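Local coordinates for protein phiAB6 tailspike (Unidentified phage, PDB 5JS4) that probably binds and fragments the exopolysaccharide of Acinetobacter baumannii as the trimeric, beta-helical tailspike of a bacteriophage, at residues 623-628 / 639-645; 504-508 / 521-527; 438-444 / 460-466; 397-403 / 426-432. All coordinates share one frame; numbering follows the deposited sequence.

Contact 1. Residues 623-628 / 639-645; sequences NNNGWK and VERVSGN
Val-639 lies beside Trp-627, its CG1 4.3 Å from CD1 of the indole. Glu-640 pairs with Lys-628 through two backbone hydrogen bonds. Their side chains run alongside each other on one face of the sheet. CE of Lys-628 comes within 3.5 Å of Glu-640 OE2, but NZ stays 4.4 Å away. Glu-640 OE1 forms a salt bridge with Arg-638 NE instead. Arg-641 forms the non-hydrogen-bonded pair with Trp-627, and its CG touches NE1 of the indole at 3.5 Å, while NE1 donates to Ala-692 O. These pairs belong to the antiparallel beta hairpin of strands 627-633 and 636-641. A type I' turn, 624-627, leads into it, and an Asx motif, Asn-623 OD1 taking the N-H of Gly-626, braces that turn. Val-642 leaves the strand and gives its N-H to Gly-626 O at 2.9 Å. Its CG1 packs on Asn-623 ND2 and on the extended chain of Lys-628. A type II turn then brings Asn-645 back. Its CG is anti to the backbone N (chi1 177°), which carries ND2 over the centre of the indole face, 3.5 Å above the plane. ND2 donates to Gly-626 O, from the opposite side of the carbonyl plane to Val-642 N.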
# COMPACT_ATOMS: atom_id res chain seq x y z
N ASN A 623 20.34 38.95 -31.96
CA ASN A 623 20.45 39.31 -30.55
C ASN A 623 20.56 38.05 -29.72
O ASN A 623 19.76 37.13 -29.88
CB ASN A 623 19.23 40.14 -30.13
CG ASN A 623 19.32 40.65 -28.70
OD1 ASN A 623 19.46 39.87 -27.76
ND2 ASN A 623 19.20 41.97 -28.53
N ASN A 624 21.57 37.99 -28.85
CA ASN A 624 21.68 36.92 -27.87
C ASN A 624 21.65 37.53 -26.48
O ASN A 624 22.60 38.19 -26.07
CB ASN A 624 22.95 36.09 -28.08
CG ASN A 624 23.02 34.88 -27.16
OD1 ASN A 624 22.31 34.80 -26.16
ND2 ASN A 624 23.90 33.94 -27.49
N ASN A 625 20.55 37.31 -25.76
CA ASN A 625 20.49 37.61 -24.33
C ASN A 625 20.64 39.10 -24.02
O ASN A 625 21.10 39.46 -22.93
CB ASN A 625 21.58 36.81 -23.60
CG ASN A 625 21.21 36.49 -22.16
OD1 ASN A 625 20.07 36.65 -21.74
ND2 ASN A 625 22.19 36.00 -21.41
N GLY A 626 20.25 39.96 -24.96
CA GLY A 626 20.37 41.40 -24.78
C GLY A 626 21.61 42.04 -25.37
O GLY A 626 21.81 43.24 -25.21
N TRP A 627 22.45 41.24 -26.04
CA TRP A 627 23.59 41.75 -26.79
C TRP A 627 23.37 41.60 -28.30
O TRP A 627 22.81 40.60 -28.75
CB TRP A 627 24.89 41.03 -26.40
CG TRP A 627 25.47 41.52 -25.11
CD1 TRP A 627 26.39 42.52 -24.97
CD2 TRP A 627 25.18 41.05 -23.80
NE1 TRP A 627 26.69 42.70 -23.64
CE2 TRP A 627 25.96 41.82 -22.90
CE3 TRP A 627 24.33 40.06 -23.29
CZ2 TRP A 627 25.91 41.62 -21.52
CZ3 TRP A 627 24.29 39.86 -21.91
CH2 TRP A 627 25.08 40.65 -21.04
N LYS A 628 23.81 42.60 -29.06
CA LYS A 628 23.84 42.53 -30.52
C LYS A 628 25.16 43.11 -31.01
O LYS A 628 25.87 43.78 -30.25
CB LYS A 628 22.67 43.30 -31.14
CG LYS A 628 22.69 44.80 -30.90
CD LYS A 628 21.57 45.48 -31.68
CE LYS A 628 21.57 46.97 -31.43
NZ LYS A 628 20.51 47.64 -32.24
N VAL A 639 29.99 44.90 -29.77
CA VAL A 639 29.17 43.86 -29.16
C VAL A 639 28.57 44.54 -27.94
O VAL A 639 29.21 44.65 -26.89
CB VAL A 639 29.99 42.61 -28.78
CG1 VAL A 639 29.08 41.53 -28.22
CG2 VAL A 639 30.76 42.10 -29.99
N GLU A 640 27.34 45.03 -28.09
CA GLU A 640 26.77 46.01 -27.17
C GLU A 640 25.43 45.58 -26.60
O GLU A 640 24.70 44.78 -27.19
CB GLU A 640 26.59 47.36 -27.87
CG GLU A 640 25.65 47.32 -29.06
CD GLU A 640 25.30 48.70 -29.59
OE1 GLU A 640 26.11 49.63 -29.44
OE2 GLU A 640 24.21 48.83 -30.18
N ARG A 641 25.10 46.16 -25.45
CA ARG A 641 23.82 45.94 -24.80
C ARG A 641 22.74 46.76 -25.47
O ARG A 641 22.93 47.95 -25.77
CB ARG A 641 23.89 46.34 -23.33
CG ARG A 641 24.96 45.59 -22.56
CD ARG A 641 24.85 45.80 -21.06
NE ARG A 641 25.08 47.20 -20.67
CZ ARG A 641 25.10 47.63 -19.41
NH1 ARG A 641 24.88 46.80 -18.40
NH2 ARG A 641 25.32 48.92 -19.17
N VAL A 642 21.59 46.13 -25.71
CA VAL A 642 20.43 46.86 -26.20
C VAL A 642 19.69 47.50 -25.03
O VAL A 642 19.93 47.19 -23.86
CB VAL A 642 19.48 45.95 -27.01
CG1 VAL A 642 20.24 45.27 -28.14
CG2 VAL A 642 18.80 44.93 -26.12
N SER A 643 18.78 48.42 -25.35
CA SER A 643 18.02 49.14 -24.34
C SER A 643 17.31 48.16 -23.40
O SER A 643 16.65 47.23 -23.85
CB SER A 643 16.98 50.05 -25.00
OG SER A 643 16.26 50.78 -24.02
N GLY A 644 17.49 48.37 -22.10
CA GLY A 644 16.84 47.54 -21.09
C GLY A 644 17.73 46.42 -20.57
O GLY A 644 17.46 45.85 -19.51
N ASN A 645 18.79 46.08 -21.30
CA ASN A 645 19.74 45.10 -20.81
C ASN A 645 20.70 45.75 -19.83
O ASN A 645 21.63 46.44 -20.24
CB ASN A 645 20.52 44.46 -21.96
CG ASN A 645 21.56 43.48 -21.47
OD1 ASN A 645 21.57 43.10 -20.30
ND2 ASN A 645 22.45 43.07 -22.36

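Contact 2. Residues 504-508 / 521-527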
# COMPACT_ATOMS: atom_id res chain seq x y z
N LYS A 504 -5.73 0.30 -18.49
CA LYS A 504 -5.44 1.68 -18.85
C LYS A 504 -4.67 2.39 -17.74
O LYS A 504 -4.60 3.62 -17.72
CB LYS A 504 -6.75 2.42 -19.17
CG LYS A 504 -7.35 2.03 -20.51
CD LYS A 504 -8.65 2.78 -20.78
CE LYS A 504 -9.04 2.71 -22.25
NZ LYS A 504 -9.20 1.31 -22.74
N THR A 505 -4.06 1.62 -16.83
CA THR A 505 -3.39 2.18 -15.65
C THR A 505 -1.91 1.79 -15.49
O THR A 505 -1.28 2.18 -14.51
CB THR A 505 -4.13 1.78 -14.36
OG1 THR A 505 -4.06 0.36 -14.19
CG2 THR A 505 -5.58 2.22 -14.41
N SER A 506 -1.35 1.04 -16.44
CA SER A 506 0.04 0.59 -16.35
C SER A 506 1.00 1.78 -16.35
O SER A 506 0.78 2.75 -17.07
CB SER A 506 0.42 -0.32 -17.51
OG SER A 506 1.78 -0.69 -17.44
N PRO A 507 2.08 1.70 -15.54
CA PRO A 507 3.07 2.78 -15.57
C PRO A 507 3.68 3.00 -16.96
O PRO A 507 4.05 4.12 -17.30
CB PRO A 507 4.14 2.32 -14.58
CG PRO A 507 3.53 1.23 -13.77
CD PRO A 507 2.42 0.64 -14.58
N THR A 508 3.79 1.93 -17.75
CA THR A 508 4.44 2.01 -19.06
C THR A 508 3.50 2.42 -20.19
O THR A 508 3.94 2.60 -21.33
CB THR A 508 5.11 0.67 -19.41
OG1 THR A 508 4.13 -0.37 -19.41
CG2 THR A 508 6.20 0.34 -18.39
N SER A 521 0.95 5.41 -10.46
CA SER A 521 0.99 3.97 -10.67
C SER A 521 2.35 3.46 -10.22
O SER A 521 3.38 3.95 -10.67
CB SER A 521 0.75 3.64 -12.15
OG SER A 521 0.51 2.25 -12.33
N VAL A 522 2.35 2.51 -9.29
CA VAL A 522 3.57 1.96 -8.72
C VAL A 522 3.51 0.44 -8.73
O VAL A 522 2.62 -0.15 -8.12
CB VAL A 522 3.78 2.43 -7.27
CG1 VAL A 522 5.06 1.84 -6.67
CG2 VAL A 522 3.82 3.95 -7.20
N SER A 523 4.45 -0.18 -9.44
CA SER A 523 4.62 -1.62 -9.42
C SER A 523 6.00 -1.94 -9.96
O SER A 523 6.75 -1.05 -10.32
CB SER A 523 3.56 -2.31 -10.28
OG SER A 523 3.87 -2.21 -11.65
N ALA A 524 6.32 -3.23 -10.04
CA ALA A 524 7.58 -3.65 -10.64
C ALA A 524 7.69 -3.24 -12.11
O ALA A 524 8.79 -3.23 -12.66
CB ALA A 524 7.74 -5.15 -10.50
N GLU A 525 6.56 -2.90 -12.74
CA GLU A 525 6.53 -2.43 -14.13
C GLU A 525 7.06 -1.00 -14.27
O GLU A 525 7.44 -0.59 -15.36
CB GLU A 525 5.11 -2.46 -14.69
CG GLU A 525 4.43 -3.82 -14.69
CD GLU A 525 3.04 -3.77 -15.30
OE1 GLU A 525 2.23 -2.91 -14.89
OE2 GLU A 525 2.75 -4.60 -16.18
N GLY A 526 7.03 -0.24 -13.18
CA GLY A 526 7.45 1.16 -13.22
C GLY A 526 6.78 2.01 -12.17
O GLY A 526 5.82 1.60 -11.52
N ILE A 527 7.32 3.21 -12.01
CA ILE A 527 6.77 4.21 -11.11
C ILE A 527 6.39 5.40 -11.98
O ILE A 527 7.25 6.01 -12.60
CB ILE A 527 7.81 4.66 -10.08
CG1 ILE A 527 8.28 3.47 -9.23
CG2 ILE A 527 7.25 5.77 -9.19
CD1 ILE A 527 9.70 3.63 -8.71
O HOH W 1 2.96 -2.90 -18.46
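Pro-507 lays its ring against the turn that joins strands 519-523 and 526-530. Its CG is 3.2 Å from Gly-526 O, and its CB also rests on the Gly-526 carbonyl group. CD faces Ser-521 OG at 3.4 Å and Glu-525 OE1 at 3.6 Å. The extended side chain of Glu-525 crosses the proline ring at about a right angle. Beside the ring, Ser-521 OG donates to Thr-505 O at 2.8 Å, nearly in line with the carbonyl bond. Ser-521 reaches it because OG is anti to its own backbone N (chi1 -168°). This ties a backbone oxygen of the loop to the strand. At the outer end, Ser-506 OG and Thr-508 OG1 share a water, which also donates weakly to Glu-525 OE2. Thr-508 CG2 packs on Glu-525 O at 3.4 Å. The turn 523-526 is a type I beta turn. Ser-523 OG accepts from Glu-525 N at 3.0 Å, an ST turn that stiffens it from within. Lys-537 NZ binds Ser-506 O. The loop packs on the hairpin 519-523/526-530; Thr-505 also touches Phe-491 of strand 489-491, and Pro-507 touches Leu-539 of strand 537-541. Val-522 and Ile-527 turn away from the loop and pack on residues of the two other subunits.

Contact 3. Residues 438-444 / 460-466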
# COMPACT_ATOMS: atom_id res chain seq x y z
N ASP A 438 -11.28 1.98 -1.53
CA ASP A 438 -10.08 1.16 -1.55
C ASP A 438 -10.42 -0.24 -2.05
O ASP A 438 -11.39 -0.84 -1.60
CB ASP A 438 -9.48 1.08 -0.15
CG ASP A 438 -8.05 0.59 -0.15
OD1 ASP A 438 -7.23 1.15 -0.91
OD2 ASP A 438 -7.74 -0.35 0.61
N PHE A 439 -9.61 -0.74 -2.97
CA PHE A 439 -9.79 -2.06 -3.58
C PHE A 439 -8.45 -2.77 -3.51
O PHE A 439 -7.45 -2.24 -3.98
CB PHE A 439 -10.21 -1.91 -5.04
CG PHE A 439 -11.45 -1.08 -5.25
CD1 PHE A 439 -11.37 0.31 -5.29
CD2 PHE A 439 -12.69 -1.69 -5.41
CE1 PHE A 439 -12.51 1.07 -5.49
CE2 PHE A 439 -13.83 -0.92 -5.61
CZ PHE A 439 -13.74 0.46 -5.65
N ASP A 440 -8.41 -3.98 -2.94
CA ASP A 440 -7.13 -4.68 -2.74
C ASP A 440 -7.32 -6.19 -2.67
O ASP A 440 -8.27 -6.68 -2.07
CB ASP A 440 -6.46 -4.18 -1.45
CG ASP A 440 -4.94 -4.39 -1.43
OD1 ASP A 440 -4.36 -4.96 -2.38
OD2 ASP A 440 -4.31 -3.97 -0.43
N ASN A 441 -6.39 -6.91 -3.29
CA ASN A 441 -6.38 -8.37 -3.27
C ASN A 441 -7.68 -8.94 -3.81
O ASN A 441 -8.38 -9.71 -3.15
CB ASN A 441 -6.06 -8.88 -1.86
CG ASN A 441 -4.70 -8.43 -1.38
OD1 ASN A 441 -4.56 -7.89 -0.27
ND2 ASN A 441 -3.69 -8.63 -2.21
N ILE A 442 -7.97 -8.54 -5.04
CA ILE A 442 -9.17 -8.93 -5.75
C ILE A 442 -8.77 -9.83 -6.92
O ILE A 442 -7.72 -9.63 -7.54
CB ILE A 442 -9.95 -7.69 -6.20
CG1 ILE A 442 -10.60 -7.02 -4.98
CG2 ILE A 442 -11.00 -8.04 -7.25
CD1 ILE A 442 -11.19 -5.66 -5.24
N ILE A 443 -9.61 -10.82 -7.18
CA ILE A 443 -9.39 -11.78 -8.26
C ILE A 443 -10.57 -11.70 -9.21
O ILE A 443 -11.72 -11.77 -8.77
CB ILE A 443 -9.27 -13.22 -7.72
CG1 ILE A 443 -8.23 -13.31 -6.59
CG2 ILE A 443 -8.91 -14.18 -8.85
CD1 ILE A 443 -8.30 -14.61 -5.81
N PHE A 444 -10.29 -11.54 -10.50
CA PHE A 444 -11.29 -11.72 -11.55
C PHE A 444 -10.89 -12.96 -12.33
O PHE A 444 -9.89 -12.95 -13.04
CB PHE A 444 -11.31 -10.55 -12.55
CG PHE A 444 -11.58 -9.20 -11.95
CD1 PHE A 444 -12.38 -9.03 -10.83
CD2 PHE A 444 -11.05 -8.06 -12.56
CE1 PHE A 444 -12.63 -7.77 -10.32
CE2 PHE A 444 -11.28 -6.80 -12.05
CZ PHE A 444 -12.07 -6.65 -10.93
N GLY A 460 -8.00 4.06 -4.10
CA GLY A 460 -6.81 3.22 -4.01
C GLY A 460 -7.09 1.86 -4.63
O GLY A 460 -8.13 1.26 -4.38
N PHE A 461 -6.14 1.41 -5.45
CA PHE A 461 -6.20 0.09 -6.06
C PHE A 461 -4.90 -0.64 -5.76
O PHE A 461 -3.82 -0.15 -6.09
CB PHE A 461 -6.42 0.20 -7.56
CG PHE A 461 -7.74 0.81 -7.92
CD1 PHE A 461 -8.87 0.03 -8.03
CD2 PHE A 461 -7.85 2.18 -8.12
CE1 PHE A 461 -10.10 0.59 -8.35
CE2 PHE A 461 -9.07 2.75 -8.44
CZ PHE A 461 -10.19 1.95 -8.55
N GLY A 462 -5.02 -1.79 -5.12
CA GLY A 462 -3.89 -2.62 -4.77
C GLY A 462 -3.73 -3.75 -5.76
O GLY A 462 -3.79 -3.54 -6.97
N LYS A 463 -3.52 -4.95 -5.24
CA LYS A 463 -3.26 -6.11 -6.08
C LYS A 463 -4.53 -6.66 -6.70
O LYS A 463 -5.53 -6.86 -6.01
CB LYS A 463 -2.56 -7.20 -5.27
CG LYS A 463 -1.19 -6.76 -4.77
CD LYS A 463 -0.42 -7.89 -4.11
CE LYS A 463 -0.01 -8.99 -5.09
NZ LYS A 463 0.80 -8.48 -6.24
N PHE A 464 -4.47 -6.88 -8.02
CA PHE A 464 -5.53 -7.53 -8.77
C PHE A 464 -4.93 -8.69 -9.56
O PHE A 464 -3.85 -8.56 -10.13
CB PHE A 464 -6.20 -6.56 -9.75
CG PHE A 464 -7.22 -5.66 -9.12
CD1 PHE A 464 -6.83 -4.65 -8.26
CD2 PHE A 464 -8.57 -5.81 -9.39
CE1 PHE A 464 -7.76 -3.81 -7.67
CE2 PHE A 464 -9.52 -4.98 -8.81
CZ PHE A 464 -9.11 -3.98 -7.95
N TRP A 465 -5.64 -9.82 -9.57
CA TRP A 465 -5.27 -10.96 -10.39
C TRP A 465 -6.41 -11.20 -11.37
O TRP A 465 -7.48 -11.63 -10.97
CB TRP A 465 -5.04 -12.20 -9.52
CG TRP A 465 -4.47 -13.36 -10.28
CD1 TRP A 465 -5.16 -14.25 -11.05
CD2 TRP A 465 -3.09 -13.74 -10.37
NE1 TRP A 465 -4.30 -15.17 -11.60
CE2 TRP A 465 -3.02 -14.88 -11.20
CE3 TRP A 465 -1.90 -13.24 -9.82
CZ2 TRP A 465 -1.82 -15.52 -11.50
CZ3 TRP A 465 -0.71 -13.87 -10.12
CH2 TRP A 465 -0.68 -15.01 -10.95
N CYS A 466 -6.16 -10.89 -12.64
CA CYS A 466 -7.20 -10.95 -13.66
C CYS A 466 -6.84 -12.04 -14.66
O CYS A 466 -5.89 -11.89 -15.43
CB CYS A 466 -7.33 -9.60 -14.36
SG CYS A 466 -7.42 -8.18 -13.24
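Segments 438-444 and 460-466 run parallel and in register. The axes of strands 442-444 and 464-466 are 4.7 Å apart and inclined by 9°. They are equivalent strands on successive turns of a right-handed parallel beta-helix, the fold of the pectate lyase-like family. Phe-439 N binds Gly-460 O, and Gly-462 N binds Phe-439 O. Both chains then turn a corner near Asn-441 and Lys-463. There the side chain of Asp-440 adds a bond: its OD1 takes the N-H of Lys-463 at 3.0 Å, on the anti side and somewhat out of the carboxylate plane. Ile-442 N binds Lys-463 O just beyond. Regular backbone bonds resume with Trp-465 N to Ile-442 O and Phe-444 N to Trp-465 O.

Phe-439, Phe-461, Ile-442, Phe-464, Phe-444 and Cys-466 share the face that looks into the helix. Phe-439 and Phe-461 lie side by side with nearly parallel planes. The rings are slid so far that they barely overlap, with centroids 4.9 Å apart. Ile-442 sets CB over one face of Phe-464, a CH-pi contact offset toward the rim. Its CG1 is anti to the carbonyl carbon (chi1 -73°), and both branches lie against that ring. The edge of Phe-464 is turned to the face of Phe-444, in an offset edge-to-face pair with planes at 64°. Trp-477 meets both Phe-461 and Phe-464. At the corner, NZ of Lys-463 donates to His-458 O of a neighbouring subunit. On the Asp-438 face, OD2 of Asp-438 is hydrogen-bonded to His-416 NE2. Next to the Phe-444 ring, Cys-466 SG stands obliquely, 3.7 Å from CD2.

Contact 4. Residues 397-403 / 426-432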
# COMPACT_ATOMS: atom_id res chain seq x y z
N ASN A 397 -25.16 -10.72 -13.65
CA ASN A 397 -25.00 -9.31 -14.00
C ASN A 397 -23.82 -8.66 -13.27
O ASN A 397 -22.96 -8.05 -13.89
CB ASN A 397 -26.28 -8.53 -13.69
CG ASN A 397 -26.21 -7.08 -14.13
OD1 ASN A 397 -26.26 -6.17 -13.31
ND2 ASN A 397 -26.07 -6.87 -15.44
N ALA A 398 -23.81 -8.79 -11.95
CA ALA A 398 -22.75 -8.20 -11.14
C ALA A 398 -22.62 -8.88 -9.78
O ALA A 398 -23.61 -9.33 -9.20
CB ALA A 398 -22.99 -6.71 -10.95
N GLY A 399 -21.39 -8.94 -9.27
CA GLY A 399 -21.17 -9.38 -7.90
C GLY A 399 -21.68 -8.32 -6.93
O GLY A 399 -22.37 -8.64 -5.96
N ILE A 400 -21.34 -7.07 -7.21
CA ILE A 400 -21.75 -5.93 -6.39
C ILE A 400 -22.28 -4.83 -7.31
O ILE A 400 -21.59 -4.42 -8.24
CB ILE A 400 -20.58 -5.38 -5.54
CG1 ILE A 400 -19.98 -6.50 -4.68
CG2 ILE A 400 -21.05 -4.22 -4.67
CD1 ILE A 400 -18.65 -6.15 -4.05
N TYR A 401 -23.49 -4.36 -7.04
CA TYR A 401 -24.14 -3.34 -7.86
C TYR A 401 -24.59 -2.16 -7.00
O TYR A 401 -25.29 -2.35 -6.00
CB TYR A 401 -25.34 -3.92 -8.60
CG TYR A 401 -26.17 -2.89 -9.34
CD1 TYR A 401 -25.58 -1.99 -10.21
CD2 TYR A 401 -27.55 -2.82 -9.16
CE1 TYR A 401 -26.33 -1.05 -10.89
CE2 TYR A 401 -28.31 -1.87 -9.83
CZ TYR A 401 -27.70 -0.99 -10.70
OH TYR A 401 -28.44 -0.05 -11.37
N CYS A 402 -24.18 -0.95 -7.39
CA CYS A 402 -24.60 0.28 -6.72
C CYS A 402 -25.13 1.28 -7.75
O CYS A 402 -24.37 1.87 -8.51
CB CYS A 402 -23.43 0.89 -5.94
SG CYS A 402 -23.82 2.45 -5.10
N GLU A 403 -26.45 1.46 -7.75
CA GLU A 403 -27.12 2.36 -8.68
C GLU A 403 -26.90 3.83 -8.31
O GLU A 403 -26.66 4.66 -9.19
CB GLU A 403 -28.62 2.05 -8.70
CG GLU A 403 -29.43 2.87 -9.70
CD GLU A 403 -30.93 2.62 -9.62
OE1 GLU A 403 -31.37 1.86 -8.73
OE2 GLU A 403 -31.67 3.19 -10.44
N HIS A 426 -20.17 -8.21 -14.89
CA HIS A 426 -19.05 -7.55 -14.24
C HIS A 426 -18.84 -8.05 -12.81
O HIS A 426 -19.72 -8.67 -12.22
CB HIS A 426 -19.27 -6.04 -14.20
CG HIS A 426 -19.01 -5.36 -15.51
ND1 HIS A 426 -19.84 -5.49 -16.60
CD2 HIS A 426 -18.01 -4.53 -15.90
CE1 HIS A 426 -19.37 -4.78 -17.61
NE2 HIS A 426 -18.26 -4.19 -17.21
N ALA A 427 -17.67 -7.75 -12.26
CA ALA A 427 -17.42 -7.94 -10.84
C ALA A 427 -18.22 -6.91 -10.05
O ALA A 427 -19.00 -7.27 -9.16
CB ALA A 427 -15.94 -7.82 -10.53
N MET A 428 -18.01 -5.64 -10.37
CA MET A 428 -18.69 -4.53 -9.70
C MET A 428 -19.17 -3.50 -10.71
O MET A 428 -18.45 -3.14 -11.64
CB MET A 428 -17.74 -3.84 -8.71
CG MET A 428 -17.15 -4.77 -7.67
SD MET A 428 -16.11 -3.91 -6.48
CE MET A 428 -17.32 -2.96 -5.56
N ILE A 429 -20.40 -3.02 -10.52
CA ILE A 429 -20.96 -1.95 -11.34
C ILE A 429 -21.45 -0.81 -10.45
O ILE A 429 -22.34 -1.00 -9.62
CB ILE A 429 -22.14 -2.44 -12.21
CG1 ILE A 429 -21.68 -3.55 -13.16
CG2 ILE A 429 -22.73 -1.27 -13.00
CD1 ILE A 429 -22.81 -4.23 -13.90
N PHE A 430 -20.83 0.35 -10.63
CA PHE A 430 -21.32 1.61 -10.09
C PHE A 430 -21.90 2.40 -11.25
O PHE A 430 -21.18 2.75 -12.17
CB PHE A 430 -20.18 2.41 -9.46
CG PHE A 430 -19.55 1.74 -8.26
CD1 PHE A 430 -20.04 1.98 -6.99
CD2 PHE A 430 -18.45 0.90 -8.41
CE1 PHE A 430 -19.46 1.38 -5.88
CE2 PHE A 430 -17.87 0.29 -7.31
CZ PHE A 430 -18.37 0.53 -6.04
N ASP A 431 -23.20 2.67 -11.23
CA ASP A 431 -23.81 3.46 -12.31
C ASP A 431 -23.30 4.90 -12.30
O ASP A 431 -23.32 5.57 -13.34
CB ASP A 431 -25.34 3.46 -12.21
CG ASP A 431 -25.97 2.15 -12.62
OD1 ASP A 431 -25.28 1.30 -13.23
OD2 ASP A 431 -27.17 1.96 -12.34
N ARG A 432 -22.84 5.38 -11.15
CA ARG A 432 -22.38 6.75 -11.03
C ARG A 432 -20.98 6.84 -10.41
O ARG A 432 -20.07 6.16 -10.88
CB ARG A 432 -23.45 7.59 -10.30
CG ARG A 432 -24.76 7.64 -11.07
CD ARG A 432 -25.81 8.48 -10.38
NE ARG A 432 -26.97 8.70 -11.23
CZ ARG A 432 -27.91 7.80 -11.51
NH1 ARG A 432 -28.92 8.13 -12.32
NH2 ARG A 432 -27.87 6.57 -11.01
O HOH W 2 -22.71 -6.67 -16.60
O HOH W 3 -22.83 4.30 -8.42
O HOH W 4 -30.57 5.52 -11.66
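The Tyr-401 ring has the carboxylate of Asp-431 at its edge, with OD1 in the ring plane. Ring and carboxylate planes are 64° apart. The hydroxyl donates to Asp-431 OD2 at 2.6 Å, on its syn side but tilted out of the carboxylate plane. This short bond joins residues two places out of register. The ring reaches along the strand because CG is anti to the backbone N (chi1 173°). Over one ring face, toward the rim, lies the backbone N of Glu-403. The Arg-432 guanidinium has Glu-403 O at its edge, in its plane, and NH2 donates to that oxygen at 2.9 Å. A water, also near the guanidinium plane but on the NH1 side of NH2, links NH2 to Glu-403 OE2. The Phe-430 ring meets CB of Cys-402 at 3.7 Å from CD1, while the cysteine sulfur stands oblique to the ring. In the plane of that ring, at its edge, is a second water, which bridges Cys-402 O and Arg-432 N.

Ile-400 and Met-428 lie alongside each other on the Cys-402 face, CD1 to CE 3.8 Å. On the Tyr-401 face, Ile-429 sends CD1 to Ala-398 CB at 3.9 Å. The backbones are parallel and in register: Ile-429 N binds Ile-400 O, and Cys-402 N binds Ile-429 O. A third water joins Asn-397 O to His-426 ND1, and His-426 NE2 binds Glu-479. Phe-415 and Phe-420 pack on the inward face. Equivalent strands stack this way on adjacent turns of a parallel beta-helix, with an apolar inner face and a mixed outer one.

Contacts 3 and 4 hold two different sheets of the same beta-helix and meet across its interior, where Phe-444 CE1 packs on Ala-427 CB at 3.3 Å and Phe-439 on Met-428. Contact 3 is the more buried, and its outer face borders both other subunits. Contact 4 touches no other chain, and charged groups and waters gather at its strand ends. Contact 2 is also buried, about 14 Å from contact 3 between centres, but it joins a loop to a hairpin through a proline and hydroxyl groups. Contact 1 is remote, with nearest atoms at least about 34 Å from the others. It is antiparallel, partly buried and set against the second subunit.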